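Local coordinates for protein aerobactin synthase IucA (Klebsiella pneumoniae subsp. pneumoniae, PDB 5JM8) that probably catalyses an ATP-dependent ligation step in building the siderophore aerobactin, as a member of the NIS synthetase family, at residues Asp275-Ser280 with Phe346-Asn351; Met325-Trp330 with Arg446-Ser451; Leu378-Val383 with Ala496-Ala501; Ser490-Thr495 with Asn508-Val513. All coordinates share one frame; numbering follows the deposited sequence.

Interaction 1 of 4, residues Asp275-Ser280 with Phe346-Asn351; sequences DMIKFS and FALREN. With ATP (adenosine-5'-triphosphate), chain I.
In the antiparallel sheet that carries part of the ATP site, strands 275-284 and 345-350 pair through Met-276 with Arg-349 and Lys-278 with Ala-347, the hydrogen-bonded pairs. Met-276 N reaches Arg-349 O at 2.6 Å, and Lys-278 N lies 2.9 Å from Ala-347 O; each bond has a return bond from the partner's amide. Alternation then sorts the side chains. Ile-277, Phe-279, Phe-346 and Leu-348 share the apolar face, where helix 198-209 lies against Phe-346 and Leu-348. There Ile-277 CD1 sits over one face of the Phe-346 ring, 3.8 Å from its centroid, in a CH-pi contact, and the same methyl is 4.0 Å from Leu-348 CD2. The opposite face sends two cations to the nucleotide. Lys-278 is extended throughout, with CG anti to the backbone N (chi1 177°), and its NZ bonds ATP O2B at 2.6 Å. Arg-349 bends at chi3 (-65°) and turns an edge of its guanidinium to the gamma phosphate, NH2 to O3G at 2.9 Å and NH1 to O1G at 3.3 Å. Two positive groups gathered on the beta and gamma phosphates would be expected to offset their negative charge and to fix the triphosphate against the sheet.

Interaction 2 of 4, residues Met325-Trp330 with Arg446-Ser451; sequences MQEDGW and RDCQGS. With ATP (adenosine-5'-triphosphate), chain I.
Glu-327 and Cys-448 supply the polar link between two loops beside the triphosphate of ATP. The backbone N of Cys-448 points almost straight at Glu-327 OE2, 2.9 Å away with 177° at the hydrogen, yet it meets that oxygen from above the carboxylate plane. The same OE2 takes a salt bridge from Arg-349, so a single oxygen ties the loop to the neighbouring strand 345-350.

Sulfur contacts lie around this bond. Cys-448 SG lies 3.4 Å from Met-325 O and 3.7 Å from Glu-327 CG, while Met-325 SD comes only as close as 4.5 Å to Arg-446 CB.

Within 446-451 the backbone is held by short-range bonds. Asp-447 OD1 accepts from Gln-449 N at 3.2 Å, forming an Asx turn, and Cys-448 O takes both the N and the OG of Ser-451, the latter at 2.6 Å.

Charged groups gather on the nucleotide side. Glu-327 OE2 and Asp-447 OD1 stand 4.5 Å apart, two like charges that Arg-349 and Lys-278, their respective salt-bridge partners, probably moderate. Arg-446 bends at chi3 (68°) as it passes the gamma phosphate, and its far end is held by Glu-142 and Gln-429 O. With Gln-429 and Asn-430, Asp-447 completes the magnesium site, so the arrangement is that of a loop presenting an acidic metal ligand to the magnesium ion and ATP.

Interaction 3 of 4, residues Leu378-Val383 with Ala496-Ala501; sequences LLVAAV and AALGAA
Ala-497, Leu-498 and Ala-501 face Leu-379, Val-380 and Val-383 where the C-terminal end of helix 475-500 packs across the first turns of helix 378-390. This is steep helix-on-helix packing: the short axes run 9.6 Å apart at closest approach, with 74° between their directions, and the contact is built of apolar side chains.

Ala-497 comes first. Its CB rests 4.1 Å from Leu-379 CD2. In Leu-379, CG anti to the backbone N (chi1 172°) sends the branched end toward the other helix. The carbonyl oxygen of Ala-497 is also touched by a methyl of Val-380.

Leu-498 is next and has the broadest set of neighbours. Its CA-CB bond does not aim straight at the other helix, but the branched end turns that way and enters among all three facing side chains. Leu-379 CD2 lies 4.2 Å from Leu-498 CG, whereas Leu-498 CD2 meets Val-383 CG2 at 4.0 Å, the two side chains crossing at a slant. Trp-401 of helix 394-420 borders both Leu-379 and Val-383, and Val-402 of that helix touches Leu-498, which makes the junction a three-helix one.

One turn beyond Ala-497, Ala-501 lies at the exposed margin. Its single methyl is straddled by the fork of Val-380, with Ala-501 CB 3.6 Å from Val-380 CG2 and 4.1 Å from Val-380 CG1.

Interaction 4 of 4, residues Ser490-Thr495 with Asn508-Val513; sequences STFAVT and NLMARV
Thr-495, Met-510 and Val-513 lose the most surface where helix 475-500 meets helix 506-521. Thr-495 shows how a hydroxyl-bearing residue can serve an apolar interface: it divides its two branches between different tasks. Its OG1 occupies the position between the backbone N and carbonyl carbon (chi1 62°) and donates to Phe-492 O, 3.1 Å away in the preceding turn, coming from above the carbonyl plane. That bond gives the hydroxyl a partner in its own helix, while CG2 is presented to the other one, 3.9 Å from Leu-509 CB. The two side chains slide past each other in opposite directions, so that Leu-509 CD1 continues on to the backbone and stops 3.6 Å from Thr-495 O.

The helices form a hairpin: they follow one another in the chain through a short connection and run roughly antiparallel, their local axes 10.0 Å apart and at 138°.

Met-510 works along one flank of this hairpin. With CG anti to the carbonyl carbon (chi1 -73°) and the chain extended at chi2, its sulfur is carried over one face of the Phe-492 ring, a Met-aromatic contact with SD 4.2 Å from the ring centroid and displaced toward the rim near CE1. The two side chains cross at about a right angle, and Pro-570, from a loop near the C terminus, touches both. Met-510 CG also passes Thr-495 OG1 at 4.1 Å.

Nearer the start of segment 490-495, Val-513 and Thr-491 approach tip to tip, Val-513 CG2 standing 4.1 Å from Thr-491 CG2. The hydroxyl of Thr-491 bonds instead to Leu-486 O within its own helix.

From the N terminus, segment 275-280 opens first and interaction 1 closes its loop at 346-351. Segment 325-330 falls inside that loop but pairs with 446-451, so interaction 2 crosses interaction 1, and strand 345-350 lies beside strand 329-334 in the same sheet. Both touch ATP, and interaction 2 joins the sheet to a magnesium-binding loop of the later chain. Segment 378-383 lies within the span of interaction 2 and is closed by 496-501, another crossing. Interaction 4, closing only a short helical hairpin, crosses interaction 3 on helix 475-500, where Leu-498 packs on Leu-509. Interactions 1 and 3 have centres about 31 Å apart, on opposite sides of the chain's centre.

Interaction 1 of 4, residues Asp275-Ser280 with Phe346-Asn351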
# COMPACT_ATOMS: atom_id res chain seq x y z
N ASP A 275 11.82 5.83 16.09
CA ASP A 275 12.92 5.30 16.89
C ASP A 275 12.77 3.80 17.14
O ASP A 275 11.66 3.31 17.37
CB ASP A 275 13.00 6.03 18.23
CG ASP A 275 13.46 7.46 18.09
OD1 ASP A 275 14.34 7.73 17.25
OD2 ASP A 275 12.93 8.33 18.82
N MET A 276 13.89 3.10 17.10
CA MET A 276 13.98 1.76 17.66
C MET A 276 14.35 1.92 19.13
O MET A 276 14.79 2.99 19.55
CB MET A 276 15.01 0.90 16.93
CG MET A 276 14.70 0.66 15.47
SD MET A 276 15.84 -0.54 14.76
CE MET A 276 15.49 -0.37 13.01
N ILE A 277 14.20 0.85 19.91
CA ILE A 277 14.56 0.90 21.32
C ILE A 277 15.35 -0.35 21.71
O ILE A 277 15.00 -1.47 21.35
CB ILE A 277 13.31 1.07 22.20
CG1 ILE A 277 13.70 1.33 23.66
CG2 ILE A 277 12.39 -0.14 22.07
CD1 ILE A 277 12.63 2.02 24.46
N LYS A 278 16.45 -0.12 22.43
CA LYS A 278 17.35 -1.18 22.87
C LYS A 278 17.40 -1.22 24.39
O LYS A 278 18.02 -0.37 25.02
CB LYS A 278 18.75 -0.95 22.29
CG LYS A 278 19.79 -1.96 22.73
CD LYS A 278 21.11 -1.72 22.01
CE LYS A 278 22.19 -2.68 22.47
NZ LYS A 278 23.44 -2.52 21.68
N PHE A 279 16.75 -2.23 24.97
CA PHE A 279 16.57 -2.31 26.41
C PHE A 279 17.72 -3.01 27.12
O PHE A 279 18.37 -3.90 26.56
CB PHE A 279 15.27 -3.04 26.75
CG PHE A 279 14.03 -2.28 26.40
CD1 PHE A 279 13.62 -1.19 27.16
CD2 PHE A 279 13.25 -2.67 25.33
CE1 PHE A 279 12.47 -0.50 26.84
CE2 PHE A 279 12.09 -1.98 25.01
CZ PHE A 279 11.71 -0.90 25.76
N SER A 280 17.95 -2.60 28.36
CA SER A 280 18.77 -3.37 29.29
C SER A 280 17.96 -4.60 29.68
O SER A 280 16.98 -4.48 30.42
CB SER A 280 19.14 -2.54 30.51
OG SER A 280 20.01 -3.25 31.38
N PHE A 346 17.37 1.98 28.78
CA PHE A 346 17.20 1.71 27.36
C PHE A 346 17.86 2.82 26.57
O PHE A 346 18.10 3.91 27.10
CB PHE A 346 15.72 1.58 26.97
CG PHE A 346 14.94 2.85 27.14
CD1 PHE A 346 14.99 3.85 26.18
CD2 PHE A 346 14.13 3.04 28.25
CE1 PHE A 346 14.27 5.02 26.33
CE2 PHE A 346 13.40 4.21 28.40
CZ PHE A 346 13.47 5.19 27.44
N ALA A 347 18.15 2.55 25.30
CA ALA A 347 18.67 3.57 24.40
C ALA A 347 17.78 3.65 23.17
O ALA A 347 17.20 2.65 22.75
CB ALA A 347 20.10 3.26 24.02
N LEU A 348 17.67 4.84 22.61
CA LEU A 348 16.83 5.06 21.43
C LEU A 348 17.69 5.14 20.18
O LEU A 348 18.61 5.95 20.08
CB LEU A 348 16.01 6.34 21.59
CG LEU A 348 14.96 6.31 22.70
CD1 LEU A 348 14.34 7.68 22.86
CD2 LEU A 348 13.88 5.27 22.43
N ARG A 349 17.36 4.29 19.21
CA ARG A 349 18.12 4.16 17.98
C ARG A 349 17.32 4.70 16.79
O ARG A 349 16.13 4.41 16.66
CB ARG A 349 18.50 2.69 17.76
CG ARG A 349 19.13 2.36 16.42
CD ARG A 349 19.46 0.88 16.34
NE ARG A 349 20.47 0.49 17.32
CZ ARG A 349 20.60 -0.73 17.83
NH1 ARG A 349 19.78 -1.70 17.47
NH2 ARG A 349 21.56 -0.97 18.71
N GLU A 350 17.98 5.48 15.94
CA GLU A 350 17.34 6.04 14.76
C GLU A 350 16.79 4.96 13.84
O GLU A 350 17.52 4.06 13.43
CB GLU A 350 18.32 6.91 13.97
CG GLU A 350 18.61 8.25 14.60
CD GLU A 350 19.55 9.09 13.75
OE1 GLU A 350 20.23 8.52 12.87
OE2 GLU A 350 19.60 10.32 13.96
N ASN A 351 15.50 5.05 13.52
CA ASN A 351 14.90 4.14 12.56
C ASN A 351 14.93 4.74 11.16
O ASN A 351 13.97 5.34 10.70
CB ASN A 351 13.46 3.81 12.95
CG ASN A 351 12.83 2.79 12.02
OD1 ASN A 351 13.53 2.05 11.33
ND2 ASN A 351 11.50 2.75 12.00
PG ATP I . 22.04 -4.59 18.87
O1G ATP I . 20.55 -4.52 19.01
O2G ATP I . 22.51 -4.80 17.45
O3G ATP I . 22.78 -3.49 19.59
PB ATP I . 23.64 -6.26 20.64
O1B ATP I . 23.16 -7.29 21.63
O2B ATP I . 24.21 -4.95 21.14
O3B ATP I . 22.45 -5.99 19.58
PA ATP I . 25.99 -7.82 20.15
O1A ATP I . 26.37 -7.38 21.54
O2A ATP I . 27.01 -7.76 19.04
O3A ATP I . 24.72 -6.95 19.66
O5' ATP I . 25.40 -9.32 20.17
C5' ATP I . 24.97 -9.88 18.94
C4' ATP I . 23.83 -10.87 19.14
O4' ATP I . 23.50 -11.43 17.87
C3' ATP I . 24.18 -12.02 20.08
O3' ATP I . 23.15 -12.16 21.07
C2' ATP I . 24.27 -13.25 19.19
O2' ATP I . 23.64 -14.38 19.79
C1' ATP I . 23.55 -12.86 17.91
N9 ATP I . 24.25 -13.36 16.71
C8 ATP I . 23.69 -14.19 15.81
N7 ATP I . 24.57 -14.48 14.82
C5 ATP I . 25.71 -13.82 15.09
C6 ATP I . 27.03 -13.68 14.44
N6 ATP I . 27.28 -14.34 13.29
N1 ATP I . 27.95 -12.89 15.04
C2 ATP I . 27.69 -12.24 16.19
N3 ATP I . 26.51 -12.32 16.83
C4 ATP I . 25.50 -13.08 16.34

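Interaction 2 of 4, residues Met325-Trp330 with Arg446-Ser451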
# COMPACT_ATOMS: atom_id res chain seq x y z
N MET A 325 23.19 4.10 12.25
CA MET A 325 21.99 4.33 13.06
C MET A 325 22.39 4.88 14.42
O MET A 325 22.80 4.13 15.31
CB MET A 325 21.18 3.04 13.23
CG MET A 325 20.34 2.67 12.02
SD MET A 325 19.55 1.06 12.21
CE MET A 325 18.40 1.08 10.84
N GLN A 326 22.28 6.19 14.57
CA GLN A 326 22.75 6.88 15.77
C GLN A 326 21.86 6.60 16.97
O GLN A 326 20.64 6.73 16.90
CB GLN A 326 22.83 8.39 15.53
CG GLN A 326 23.81 8.81 14.45
CD GLN A 326 25.25 8.47 14.80
OE1 GLN A 326 25.58 8.23 15.96
NE2 GLN A 326 26.11 8.45 13.79
N GLU A 327 22.50 6.22 18.07
CA GLU A 327 21.82 6.06 19.35
C GLU A 327 21.97 7.35 20.15
O GLU A 327 22.74 7.41 21.11
CB GLU A 327 22.38 4.86 20.10
CG GLU A 327 22.29 3.56 19.32
CD GLU A 327 23.09 2.43 19.95
OE1 GLU A 327 23.46 2.55 21.13
OE2 GLU A 327 23.35 1.43 19.25
N ASP A 328 21.23 8.38 19.75
CA ASP A 328 21.42 9.73 20.26
C ASP A 328 20.51 10.06 21.43
O ASP A 328 20.21 11.23 21.69
CB ASP A 328 21.20 10.75 19.13
CG ASP A 328 19.84 10.62 18.47
OD1 ASP A 328 18.96 9.94 19.04
OD2 ASP A 328 19.65 11.19 17.38
N GLY A 329 20.06 9.03 22.14
CA GLY A 329 19.20 9.23 23.29
C GLY A 329 19.10 7.99 24.16
O GLY A 329 19.15 6.87 23.66
N TRP A 330 18.98 8.20 25.46
CA TRP A 330 18.82 7.10 26.41
C TRP A 330 18.15 7.59 27.67
O TRP A 330 18.15 8.78 27.98
CB TRP A 330 20.17 6.47 26.75
CG TRP A 330 21.10 7.39 27.49
CD1 TRP A 330 22.06 8.20 26.96
CD2 TRP A 330 21.16 7.58 28.91
NE1 TRP A 330 22.71 8.89 27.95
CE2 TRP A 330 22.18 8.53 29.16
CE3 TRP A 330 20.46 7.05 30.00
CZ2 TRP A 330 22.51 8.95 30.45
CZ3 TRP A 330 20.79 7.48 31.27
CH2 TRP A 330 21.80 8.41 31.49
N ARG A 446 24.78 -0.74 12.61
CA ARG A 446 23.98 -0.75 13.82
C ARG A 446 24.84 -1.18 15.01
O ARG A 446 25.84 -1.87 14.83
CB ARG A 446 22.79 -1.68 13.64
CG ARG A 446 22.11 -2.09 14.93
CD ARG A 446 20.93 -2.98 14.64
NE ARG A 446 21.33 -4.28 14.11
CZ ARG A 446 20.52 -5.09 13.45
NH1 ARG A 446 19.26 -4.74 13.23
NH2 ARG A 446 20.95 -6.26 13.00
N ASP A 447 24.43 -0.75 16.21
CA ASP A 447 25.11 -1.08 17.47
C ASP A 447 26.33 -0.18 17.68
O ASP A 447 27.44 -0.53 17.29
CB ASP A 447 25.52 -2.55 17.52
CG ASP A 447 25.87 -3.01 18.93
OD1 ASP A 447 25.96 -2.16 19.84
OD2 ASP A 447 26.06 -4.23 19.12
N CYS A 448 26.10 0.95 18.32
CA CYS A 448 27.15 1.93 18.57
C CYS A 448 27.99 1.55 19.79
O CYS A 448 28.99 2.20 20.09
CB CYS A 448 26.53 3.31 18.76
SG CYS A 448 25.43 3.78 17.41
N GLN A 449 27.58 0.50 20.48
CA GLN A 449 28.36 -0.04 21.59
C GLN A 449 29.69 -0.58 21.08
O GLN A 449 30.64 -0.74 21.85
CB GLN A 449 27.57 -1.14 22.31
CG GLN A 449 28.22 -1.67 23.58
CD GLN A 449 27.36 -2.69 24.29
OE1 GLN A 449 26.21 -2.92 23.92
NE2 GLN A 449 27.91 -3.31 25.33
N GLY A 450 29.75 -0.86 19.78
CA GLY A 450 30.95 -1.37 19.15
C GLY A 450 31.73 -0.29 18.42
O GLY A 450 32.48 -0.58 17.48
N SER A 451 31.54 0.96 18.83
CA SER A 451 32.30 2.07 18.28
C SER A 451 33.53 2.34 19.13
O SER A 451 33.47 2.31 20.36
CB SER A 451 31.43 3.33 18.20
OG SER A 451 31.03 3.76 19.49
PG ATP I . 22.04 -4.59 18.87
O1G ATP I . 20.55 -4.52 19.01
O2G ATP I . 22.51 -4.80 17.45
O3G ATP I . 22.78 -3.49 19.59
PB ATP I . 23.64 -6.26 20.64
O1B ATP I . 23.16 -7.29 21.63
O2B ATP I . 24.21 -4.95 21.14
O3B ATP I . 22.45 -5.99 19.58
PA ATP I . 25.99 -7.82 20.15
O1A ATP I . 26.37 -7.38 21.54
O2A ATP I . 27.01 -7.76 19.04
O3A ATP I . 24.72 -6.95 19.66
O5' ATP I . 25.40 -9.32 20.17
C5' ATP I . 24.97 -9.88 18.94
C4' ATP I . 23.83 -10.87 19.14
O4' ATP I . 23.50 -11.43 17.87
C3' ATP I . 24.18 -12.02 20.08
O3' ATP I . 23.15 -12.16 21.07
C2' ATP I . 24.27 -13.25 19.19
O2' ATP I . 23.64 -14.38 19.79
C1' ATP I . 23.55 -12.86 17.91
N9 ATP I . 24.25 -13.36 16.71
C8 ATP I . 23.69 -14.19 15.81
N7 ATP I . 24.57 -14.48 14.82
C5 ATP I . 25.71 -13.82 15.09
C6 ATP I . 27.03 -13.68 14.44
N6 ATP I . 27.28 -14.34 13.29
N1 ATP I . 27.95 -12.89 15.04
C2 ATP I . 27.69 -12.24 16.19
N3 ATP I . 26.51 -12.32 16.83
C4 ATP I . 25.50 -13.08 16.34

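Interaction 3 of 4, residues Leu378-Val383 with Ala496-Ala501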
# COMPACT_ATOMS: atom_id res chain seq x y z
N LEU A 378 19.23 -17.68 2.31
CA LEU A 378 18.48 -16.52 1.83
C LEU A 378 19.35 -15.60 0.98
O LEU A 378 18.84 -14.80 0.19
CB LEU A 378 17.89 -15.75 3.01
CG LEU A 378 16.79 -16.50 3.77
CD1 LEU A 378 16.44 -15.78 5.06
CD2 LEU A 378 15.55 -16.69 2.90
N LEU A 379 20.66 -15.70 1.15
CA LEU A 379 21.60 -14.98 0.30
C LEU A 379 21.58 -15.57 -1.10
O LEU A 379 21.52 -14.84 -2.09
CB LEU A 379 23.02 -15.04 0.87
CG LEU A 379 24.15 -14.49 -0.01
CD1 LEU A 379 23.89 -13.05 -0.41
CD2 LEU A 379 25.48 -14.62 0.71
N VAL A 380 21.61 -16.89 -1.18
CA VAL A 380 21.62 -17.60 -2.45
C VAL A 380 20.29 -17.42 -3.17
O VAL A 380 20.24 -17.41 -4.40
CB VAL A 380 21.91 -19.10 -2.25
CG1 VAL A 380 21.68 -19.90 -3.53
CG2 VAL A 380 23.34 -19.29 -1.76
N ALA A 381 19.21 -17.28 -2.40
CA ALA A 381 17.90 -17.00 -2.96
C ALA A 381 17.87 -15.63 -3.61
O ALA A 381 17.21 -15.43 -4.63
CB ALA A 381 16.83 -17.09 -1.87
N ALA A 382 18.59 -14.68 -3.03
CA ALA A 382 18.69 -13.33 -3.57
C ALA A 382 19.52 -13.31 -4.85
O ALA A 382 19.09 -12.81 -5.88
CB ALA A 382 19.27 -12.38 -2.54
N VAL A 383 20.73 -13.86 -4.76
CA VAL A 383 21.64 -13.92 -5.90
C VAL A 383 20.99 -14.60 -7.10
O VAL A 383 21.20 -14.20 -8.24
CB VAL A 383 22.94 -14.68 -5.53
CG1 VAL A 383 23.82 -14.88 -6.75
CG2 VAL A 383 23.69 -13.92 -4.45
N ALA A 496 31.48 -18.18 1.97
CA ALA A 496 31.21 -19.56 2.35
C ALA A 496 29.82 -20.01 1.94
O ALA A 496 29.63 -21.13 1.46
CB ALA A 496 31.39 -19.73 3.85
N ALA A 497 28.83 -19.14 2.15
CA ALA A 497 27.46 -19.43 1.75
C ALA A 497 27.38 -19.70 0.25
O ALA A 497 26.72 -20.63 -0.19
CB ALA A 497 26.55 -18.27 2.13
N LEU A 498 28.07 -18.87 -0.52
CA LEU A 498 28.07 -18.99 -1.97
C LEU A 498 28.88 -20.20 -2.41
O LEU A 498 28.56 -20.85 -3.41
CB LEU A 498 28.62 -17.72 -2.61
CG LEU A 498 27.79 -16.47 -2.30
CD1 LEU A 498 28.58 -15.21 -2.58
CD2 LEU A 498 26.49 -16.48 -3.09
N GLY A 499 29.94 -20.49 -1.67
CA GLY A 499 30.74 -21.67 -1.93
C GLY A 499 29.97 -22.95 -1.65
O GLY A 499 30.05 -23.91 -2.42
N ALA A 500 29.21 -22.94 -0.56
CA ALA A 500 28.44 -24.12 -0.17
C ALA A 500 27.34 -24.42 -1.18
O ALA A 500 26.94 -25.57 -1.34
CB ALA A 500 27.84 -23.91 1.21
N ALA A 501 26.86 -23.38 -1.86
CA ALA A 501 25.82 -23.53 -2.87
C ALA A 501 26.40 -23.92 -4.23
O ALA A 501 25.66 -24.20 -5.17
CB ALA A 501 25.02 -22.25 -2.99

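Interaction 4 of 4, residues Ser490-Thr495 with Asn508-Val513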
# COMPACT_ATOMS: atom_id res chain seq x y z
N SER A 490 31.99 -12.21 9.02
CA SER A 490 31.23 -11.35 8.12
C SER A 490 31.44 -11.73 6.67
O SER A 490 30.60 -12.38 6.05
CB SER A 490 31.61 -9.89 8.33
OG SER A 490 30.73 -9.25 9.23
N THR A 491 32.58 -11.31 6.13
CA THR A 491 32.86 -11.47 4.71
C THR A 491 32.97 -12.93 4.32
O THR A 491 32.44 -13.35 3.29
CB THR A 491 34.16 -10.74 4.33
OG1 THR A 491 34.09 -9.38 4.79
CG2 THR A 491 34.38 -10.76 2.83
N PHE A 492 33.65 -13.73 5.14
CA PHE A 492 33.86 -15.13 4.81
C PHE A 492 32.57 -15.94 4.94
O PHE A 492 32.45 -17.02 4.37
CB PHE A 492 34.96 -15.74 5.69
CG PHE A 492 36.33 -15.17 5.44
CD1 PHE A 492 36.61 -14.44 4.29
CD2 PHE A 492 37.36 -15.37 6.35
CE1 PHE A 492 37.87 -13.92 4.06
CE2 PHE A 492 38.62 -14.85 6.12
CZ PHE A 492 38.88 -14.13 4.98
N ALA A 493 31.59 -15.41 5.68
CA ALA A 493 30.28 -16.05 5.75
C ALA A 493 29.56 -15.87 4.43
O ALA A 493 28.79 -16.74 4.00
CB ALA A 493 29.46 -15.47 6.89
N VAL A 494 29.81 -14.74 3.77
CA VAL A 494 29.26 -14.48 2.45
C VAL A 494 29.87 -15.43 1.43
O VAL A 494 29.15 -16.09 0.68
CB VAL A 494 29.49 -13.01 2.03
CG1 VAL A 494 29.09 -12.78 0.58
CG2 VAL A 494 28.74 -12.07 2.95
N THR A 495 31.19 -15.50 1.40
CA THR A 495 31.89 -16.34 0.43
C THR A 495 31.61 -17.82 0.69
O THR A 495 31.51 -18.61 -0.24
CB THR A 495 33.42 -16.10 0.47
OG1 THR A 495 33.93 -16.43 1.76
CG2 THR A 495 33.73 -14.64 0.16
N ASN A 508 38.23 -18.85 -4.85
CA ASN A 508 38.08 -17.89 -5.93
C ASN A 508 37.41 -16.61 -5.45
O ASN A 508 37.81 -15.51 -5.82
CB ASN A 508 37.28 -18.49 -7.08
CG ASN A 508 38.06 -19.53 -7.86
OD1 ASN A 508 39.29 -19.61 -7.76
ND2 ASN A 508 37.36 -20.33 -8.65
N LEU A 509 36.37 -16.75 -4.63
CA LEU A 509 35.62 -15.59 -4.16
C LEU A 509 36.47 -14.75 -3.21
O LEU A 509 36.38 -13.53 -3.20
CB LEU A 509 34.33 -16.03 -3.48
CG LEU A 509 33.34 -16.75 -4.40
CD1 LEU A 509 32.18 -17.36 -3.60
CD2 LEU A 509 32.81 -15.82 -5.48
N MET A 510 37.30 -15.42 -2.41
CA MET A 510 38.21 -14.71 -1.51
C MET A 510 39.31 -14.00 -2.29
O MET A 510 39.94 -13.07 -1.78
CB MET A 510 38.81 -15.67 -0.48
CG MET A 510 37.84 -16.12 0.60
SD MET A 510 38.60 -17.04 1.96
CE MET A 510 38.93 -18.62 1.18
N ALA A 511 39.55 -14.44 -3.52
CA ALA A 511 40.53 -13.79 -4.38
C ALA A 511 39.99 -12.45 -4.87
O ALA A 511 40.74 -11.47 -4.98
CB ALA A 511 40.90 -14.68 -5.56
N ARG A 512 38.69 -12.40 -5.14
CA ARG A 512 38.03 -11.15 -5.54
C ARG A 512 38.12 -10.11 -4.45
O ARG A 512 38.43 -8.95 -4.70
CB ARG A 512 36.56 -11.39 -5.89
CG ARG A 512 36.34 -12.09 -7.21
CD ARG A 512 34.91 -11.94 -7.69
NE ARG A 512 34.77 -12.38 -9.07
CZ ARG A 512 34.80 -11.57 -10.13
NH1 ARG A 512 34.96 -10.26 -9.98
NH2 ARG A 512 34.66 -12.07 -11.35
N VAL A 513 37.83 -10.53 -3.23
CA VAL A 513 37.87 -9.64 -2.08
C VAL A 513 39.27 -9.06 -1.91
O VAL A 513 39.43 -7.87 -1.66
CB VAL A 513 37.45 -10.37 -0.79
CG1 VAL A 513 37.53 -9.44 0.40
CG2 VAL A 513 36.04 -10.93 -0.93